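Local coordinates for protein PfVFT1 (Plasmodium falciparum, PDB 5JKQ) that probably binds a small solute in the cleft between the two lobes of its Venus flytrap fold, at residues L205-L210 / S247-V252; S197-N202 / L223-Y228. The protein carries 3 engineered substitutions. All coordinates share one frame; numbering follows the deposited sequence.

Contact 1: L205-L210 / S247-V252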
loop_
_atom_site.group_PDB
_atom_site.type_symbol
_atom_site.label_atom_id
_atom_site.label_comp_id
_atom_site.label_asym_id
_atom_site.label_seq_id
_atom_site.Cartn_x
_atom_site.Cartn_y
_atom_site.Cartn_z
ATOM N N LEU A 205 -28.347 6.610 7.244
ATOM C CA LEU A 205 -27.828 5.784 6.157
ATOM C C LEU A 205 -26.670 4.909 6.624
ATOM O O LEU A 205 -25.993 5.225 7.604
ATOM C CB LEU A 205 -27.376 6.663 4.991
ATOM C CG LEU A 205 -28.467 7.534 4.364
ATOM C CD1 LEU A 205 -27.864 8.477 3.341
ATOM C CD2 LEU A 205 -29.553 6.679 3.725
ATOM N N LYS A 206 -26.455 3.807 5.910
ATOM C CA LYS A 206 -25.398 2.855 6.239
ATOM C C LYS A 206 -24.625 2.487 4.977
ATOM O O LYS A 206 -25.208 2.369 3.898
ATOM C CB LYS A 206 -25.987 1.603 6.895
ATOM C CG LYS A 206 -27.143 1.897 7.848
ATOM C CD LYS A 206 -27.515 0.686 8.696
ATOM C CE LYS A 206 -28.651 1.017 9.660
ATOM N NZ LYS A 206 -28.981 -0.112 10.577
ATOM N N ILE A 207 -23.314 2.309 5.119
ATOM C CA ILE A 207 -22.437 2.046 3.980
ATOM C C ILE A 207 -21.833 0.651 4.069
ATOM O O ILE A 207 -21.290 0.260 5.103
ATOM C CB ILE A 207 -21.316 3.111 3.893
ATOM C CG1 ILE A 207 -21.934 4.464 3.523
ATOM C CG2 ILE A 207 -20.244 2.710 2.872
ATOM C CD1 ILE A 207 -20.936 5.601 3.379
ATOM N N ALA A 208 -21.938 -0.095 2.971
ATOM C CA ALA A 208 -21.361 -1.432 2.883
ATOM C C ALA A 208 -19.984 -1.379 2.232
ATOM O O ALA A 208 -19.777 -0.662 1.254
ATOM C CB ALA A 208 -22.278 -2.354 2.104
ATOM N N CYS A 209 -19.048 -2.149 2.780
ATOM C CA CYS A 209 -17.682 -2.196 2.267
ATOM C C CYS A 209 -17.143 -3.623 2.294
ATOM O O CYS A 209 -17.478 -4.404 3.179
ATOM C CB CYS A 209 -16.774 -1.277 3.087
ATOM S SG CYS A 209 -17.316 0.448 3.161
ATOM N N LEU A 210 -16.305 -3.963 1.321
ATOM C CA LEU A 210 -15.749 -5.307 1.243
ATOM C C LEU A 210 -14.555 -5.445 2.182
ATOM O O LEU A 210 -14.276 -6.530 2.690
ATOM C CB LEU A 210 -15.343 -5.640 -0.194
ATOM C CG LEU A 210 -14.740 -7.027 -0.429
ATOM C CD1 LEU A 210 -15.663 -8.129 0.072
ATOM C CD2 LEU A 210 -14.437 -7.225 -1.904
ATOM N N SER A 247 -30.565 -2.152 1.532
ATOM C CA SER A 247 -30.237 -2.062 2.954
ATOM C C SER A 247 -29.106 -1.063 3.200
ATOM O O SER A 247 -29.048 -0.420 4.251
ATOM C CB SER A 247 -29.848 -3.437 3.500
ATOM O OG SER A 247 -28.701 -3.947 2.842
ATOM N N HIS A 248 -28.207 -0.945 2.226
ATOM C CA HIS A 248 -27.098 0.003 2.295
ATOM C C HIS A 248 -27.122 0.924 1.079
ATOM O O HIS A 248 -27.247 0.461 -0.055
ATOM C CB HIS A 248 -25.763 -0.739 2.376
ATOM C CG HIS A 248 -25.631 -1.615 3.585
ATOM N ND1 HIS A 248 -26.479 -2.673 3.833
ATOM C CD2 HIS A 248 -24.753 -1.587 4.615
ATOM C CE1 HIS A 248 -26.127 -3.261 4.962
ATOM N NE2 HIS A 248 -25.082 -2.621 5.456
ATOM N N ILE A 249 -27.000 2.225 1.321
ATOM C CA ILE A 249 -27.161 3.221 0.266
ATOM C C ILE A 249 -26.101 3.081 -0.827
ATOM O O ILE A 249 -26.384 3.314 -2.002
ATOM C CB ILE A 249 -27.117 4.658 0.844
ATOM C CG1 ILE A 249 -27.473 5.693 -0.232
ATOM C CG2 ILE A 249 -25.752 4.961 1.468
ATOM C CD1 ILE A 249 -28.907 5.596 -0.744
ATOM N N ILE A 250 -24.887 2.701 -0.439
ATOM C CA ILE A 250 -23.817 2.468 -1.404
ATOM C C ILE A 250 -22.975 1.264 -1.015
ATOM O O ILE A 250 -23.018 0.795 0.125
ATOM C CB ILE A 250 -22.880 3.697 -1.548
ATOM C CG1 ILE A 250 -22.151 3.994 -0.231
ATOM C CG2 ILE A 250 -23.665 4.910 -2.023
ATOM C CD1 ILE A 250 -20.998 4.961 -0.380
ATOM N N GLY A 251 -22.212 0.775 -1.984
ATOM C CA GLY A 251 -21.231 -0.266 -1.757
ATOM C C GLY A 251 -19.868 0.244 -2.181
ATOM O O GLY A 251 -19.704 0.728 -3.302
ATOM N N VAL A 252 -18.898 0.154 -1.277
ATOM C CA VAL A 252 -17.535 0.587 -1.559
ATOM C C VAL A 252 -16.667 -0.628 -1.857
ATOM O O VAL A 252 -16.616 -1.573 -1.068
ATOM C CB VAL A 252 -16.923 1.373 -0.385
ATOM C CG1 VAL A 252 -15.617 2.029 -0.814
ATOM C CG2 VAL A 252 -17.901 2.423 0.130
HETATM O O HOH W 1 -28.648 2.785 4.414
#
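Ala208 O is gripped twice from Val252 and Gly251: Val252 N donates a short, nearly straight bond of 2.8 Å (168° at the hydrogen), and Gly251 CA adds a C-H...O contact at 3.4 Å. The parallel ladder continues as Ala208 N donates to Ile250 O at 3.2 Å, and it ends in a weak bond from Leu210 N to Val252 O. At the other end Ile249 N reaches Lys206 O, while a water joins Lys206 N to Ser247 O beyond the last direct backbone bond. On one face Ile207 and Ile250 lie side by side, CG1 to CG1 at 3.8 Å, and Val252 CG2 touches both Ile207 CG2 and Cys209 SG. Helices 192-201 and 212-222 cover this face, and the disulfide of Cys209 with Cys215 ties strand to helix. On the other face the His248 ring, its CG beside the backbone N (chi1 -61°), lies against Ala208, CD2 3.6 Å from Ala208 CB. The ring is held by His248 ND1 donating in plane to Ser247 OG at 2.7 Å, and it meets Phe233 edge-to-face. Ala208 thus pairs its backbone with Ile250 and Val252, Ile207 and Cys209 theirs with strand 227-229, leaving aliphatics and sulfur to the helix-covered side.

Contact 2: S197-N202 / L223-Y228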
loop_
_atom_site.group_PDB
_atom_site.type_symbol
_atom_site.label_atom_id
_atom_site.label_comp_id
_atom_site.label_asym_id
_atom_site.label_seq_id
_atom_site.Cartn_x
_atom_site.Cartn_y
_atom_site.Cartn_z
ATOM N N SER A 197 -24.005 15.625 -1.167
ATOM C CA SER A 197 -25.264 16.338 -1.003
ATOM C C SER A 197 -26.332 15.422 -0.421
ATOM O O SER A 197 -27.028 15.796 0.519
ATOM C CB SER A 197 -25.737 16.912 -2.340
ATOM O OG SER A 197 -24.832 17.892 -2.817
ATOM N N TYR A 198 -26.450 14.216 -0.968
ATOM C CA TYR A 198 -27.450 13.266 -0.492
ATOM C C TYR A 198 -27.220 12.896 0.973
ATOM O O TYR A 198 -28.144 12.955 1.783
ATOM C CB TYR A 198 -27.449 12.002 -1.352
ATOM C CG TYR A 198 -28.573 11.052 -1.009
ATOM C CD1 TYR A 198 -29.827 11.190 -1.591
ATOM C CD2 TYR A 198 -28.385 10.023 -0.098
ATOM C CE1 TYR A 198 -30.860 10.328 -1.277
ATOM C CE2 TYR A 198 -29.411 9.155 0.222
ATOM C CZ TYR A 198 -30.646 9.312 -0.370
ATOM O OH TYR A 198 -31.672 8.451 -0.056
ATOM N N ILE A 199 -25.988 12.521 1.312
ATOM C CA ILE A 199 -25.654 12.163 2.688
ATOM C C ILE A 199 -25.891 13.349 3.624
ATOM O O ILE A 199 -26.236 13.166 4.789
ATOM C CB ILE A 199 -24.182 11.686 2.817
ATOM C CG1 ILE A 199 -23.923 10.462 1.932
ATOM C CG2 ILE A 199 -23.825 11.354 4.268
ATOM C CD1 ILE A 199 -24.787 9.255 2.247
ATOM N N SER A 200 -25.719 14.563 3.110
ATOM C CA SER A 200 -25.911 15.758 3.926
ATOM C C SER A 200 -27.398 16.024 4.163
ATOM O O SER A 200 -27.778 16.549 5.210
ATOM C CB SER A 200 -25.254 16.975 3.268
ATOM O OG SER A 200 -26.015 17.443 2.171
ATOM N N LYS A 201 -28.234 15.654 3.195
ATOM C CA LYS A 201 -29.678 15.858 3.309
ATOM C C LYS A 201 -30.348 14.776 4.155
ATOM O O LYS A 201 -31.363 15.033 4.804
ATOM C CB LYS A 201 -30.334 15.887 1.921
ATOM C CG LYS A 201 -29.955 17.076 1.035
ATOM C CD LYS A 201 -30.276 18.423 1.663
ATOM C CE LYS A 201 -31.765 18.604 1.917
ATOM N NZ LYS A 201 -32.068 19.949 2.485
ATOM N N ASN A 202 -29.779 13.573 4.146
ATOM C CA ASN A 202 -30.416 12.410 4.765
ATOM C C ASN A 202 -29.619 11.824 5.927
ATOM O O ASN A 202 -28.401 11.971 6.001
ATOM C CB ASN A 202 -30.647 11.329 3.710
ATOM C CG ASN A 202 -31.526 11.809 2.573
ATOM O OD1 ASN A 202 -31.034 12.284 1.550
ATOM N ND2 ASN A 202 -32.837 11.695 2.752
ATOM N N LEU A 223 -17.395 11.053 7.950
ATOM C CA LEU A 223 -17.297 11.035 9.409
ATOM C C LEU A 223 -18.413 10.179 10.023
ATOM O O LEU A 223 -18.613 9.038 9.610
ATOM C CB LEU A 223 -17.341 12.465 9.958
ATOM C CG LEU A 223 -16.413 13.471 9.274
ATOM C CD1 LEU A 223 -16.719 14.882 9.753
ATOM C CD2 LEU A 223 -14.957 13.115 9.526
ATOM N N ASP A 224 -19.141 10.725 10.997
ATOM C CA ASP A 224 -20.167 9.964 11.707
ATOM C C ASP A 224 -21.566 10.187 11.132
ATOM O O ASP A 224 -22.560 9.790 11.742
ATOM C CB ASP A 224 -20.159 10.327 13.194
ATOM C CG ASP A 224 -20.621 11.747 13.454
ATOM O OD1 ASP A 224 -20.430 12.610 12.571
ATOM O OD2 ASP A 224 -21.175 12.002 14.545
ATOM N N LYS A 225 -21.646 10.816 9.962
ATOM C CA LYS A 225 -22.929 11.025 9.290
ATOM C C LYS A 225 -23.579 9.707 8.878
ATOM O O LYS A 225 -24.779 9.658 8.601
ATOM C CB LYS A 225 -22.751 11.907 8.054
ATOM C CG LYS A 225 -23.215 13.341 8.233
ATOM C CD LYS A 225 -24.721 13.464 8.046
ATOM C CE LYS A 225 -25.144 14.909 7.826
ATOM N NZ LYS A 225 -26.533 15.008 7.294
ATOM N N VAL A 226 -22.780 8.646 8.826
ATOM C CA VAL A 226 -23.271 7.328 8.443
ATOM C C VAL A 226 -22.593 6.245 9.273
ATOM O O VAL A 226 -21.599 6.507 9.951
ATOM C CB VAL A 226 -23.025 7.043 6.946
ATOM C CG1 VAL A 226 -23.724 8.075 6.081
ATOM C CG2 VAL A 226 -21.537 7.033 6.642
ATOM N N THR A 227 -23.141 5.034 9.216
ATOM C CA THR A 227 -22.528 3.873 9.854
ATOM C C THR A 227 -21.784 3.047 8.810
ATOM O O THR A 227 -22.216 2.951 7.660
ATOM C CB THR A 227 -23.575 2.997 10.565
ATOM O OG1 THR A 227 -24.616 2.646 9.646
ATOM C CG2 THR A 227 -24.179 3.741 11.744
ATOM N N TYR A 228 -20.666 2.455 9.220
ATOM C CA TYR A 228 -19.792 1.724 8.308
ATOM C C TYR A 228 -19.772 0.237 8.634
ATOM O O TYR A 228 -19.415 -0.160 9.743
ATOM C CB TYR A 228 -18.373 2.295 8.366
ATOM C CG TYR A 228 -18.323 3.780 8.097
ATOM C CD1 TYR A 228 -18.187 4.266 6.803
ATOM C CD2 TYR A 228 -18.425 4.698 9.133
ATOM C CE1 TYR A 228 -18.148 5.623 6.550
ATOM C CE2 TYR A 228 -18.387 6.058 8.890
ATOM C CZ TYR A 228 -18.248 6.514 7.596
ATOM O OH TYR A 228 -18.211 7.866 7.342
#
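Lys225 NZ meets two flat peptide carbonyls at the C-terminal end of helix 192-201. It lies in the carbonyl plane of Ile199, on a lone pair, with NZ to Ile199 O at 3.1 Å; it stands 48° out of the carbonyl plane of Ser200, off the lone pairs, with NZ to Ser200 O at 2.9 Å. The Tyr228 ring takes the Leu223 carbonyl at its edge, Tyr228 OH donating to Leu223 O at 2.6 Å, which pins strand 227-229 to the end of helix 212-222; Lys219 makes a cation-pi contact with the same ring. Lys225 bends at chi2 (-82°) and then runs extended, antiparallel to the Ile199 side chain, bringing CD to within 3.6 Å of Ile199 O. Nearer the root of the lysine, Ile199 CG2, anti to its own N, touches Val226 CG1 at 3.7 Å, the two side chains meeting nearly perpendicular. Ile199 also rests on Phe222 and Leu205, and Val226 on Ile207. The ammonium group probably complements the negative end of the helix dipole. Helix 192-201 is thereby fastened beside the beta-alpha-beta crossover 206-229, in which helix 212-222 links two parallel strands, as in alpha/beta lobes of Venus flytrap proteins.

Strand 206-209 stands between the two contacts: contact 1 pairs it with strand 250-253, and on its other edge it is bridged to strand 227-229 of contact 2, probably through Ile207 N to Thr227 O and Thr227 N to Leu205 O. Contact 1 is mostly buried, a backbone ladder with apolar side chains packed on it. Contact 2 is only partly buried; there an exposed lysine binds helix carbonyls next to a small apolar patch. They also meet in the layer between helix and sheet, where Leu205 CD1 packs on Ile199 CD1. Helix 192-201 thus covers contact 1 with one set of side chains and offers two carbonyls of its last turn, and the Ile199 side chain, to contact 2.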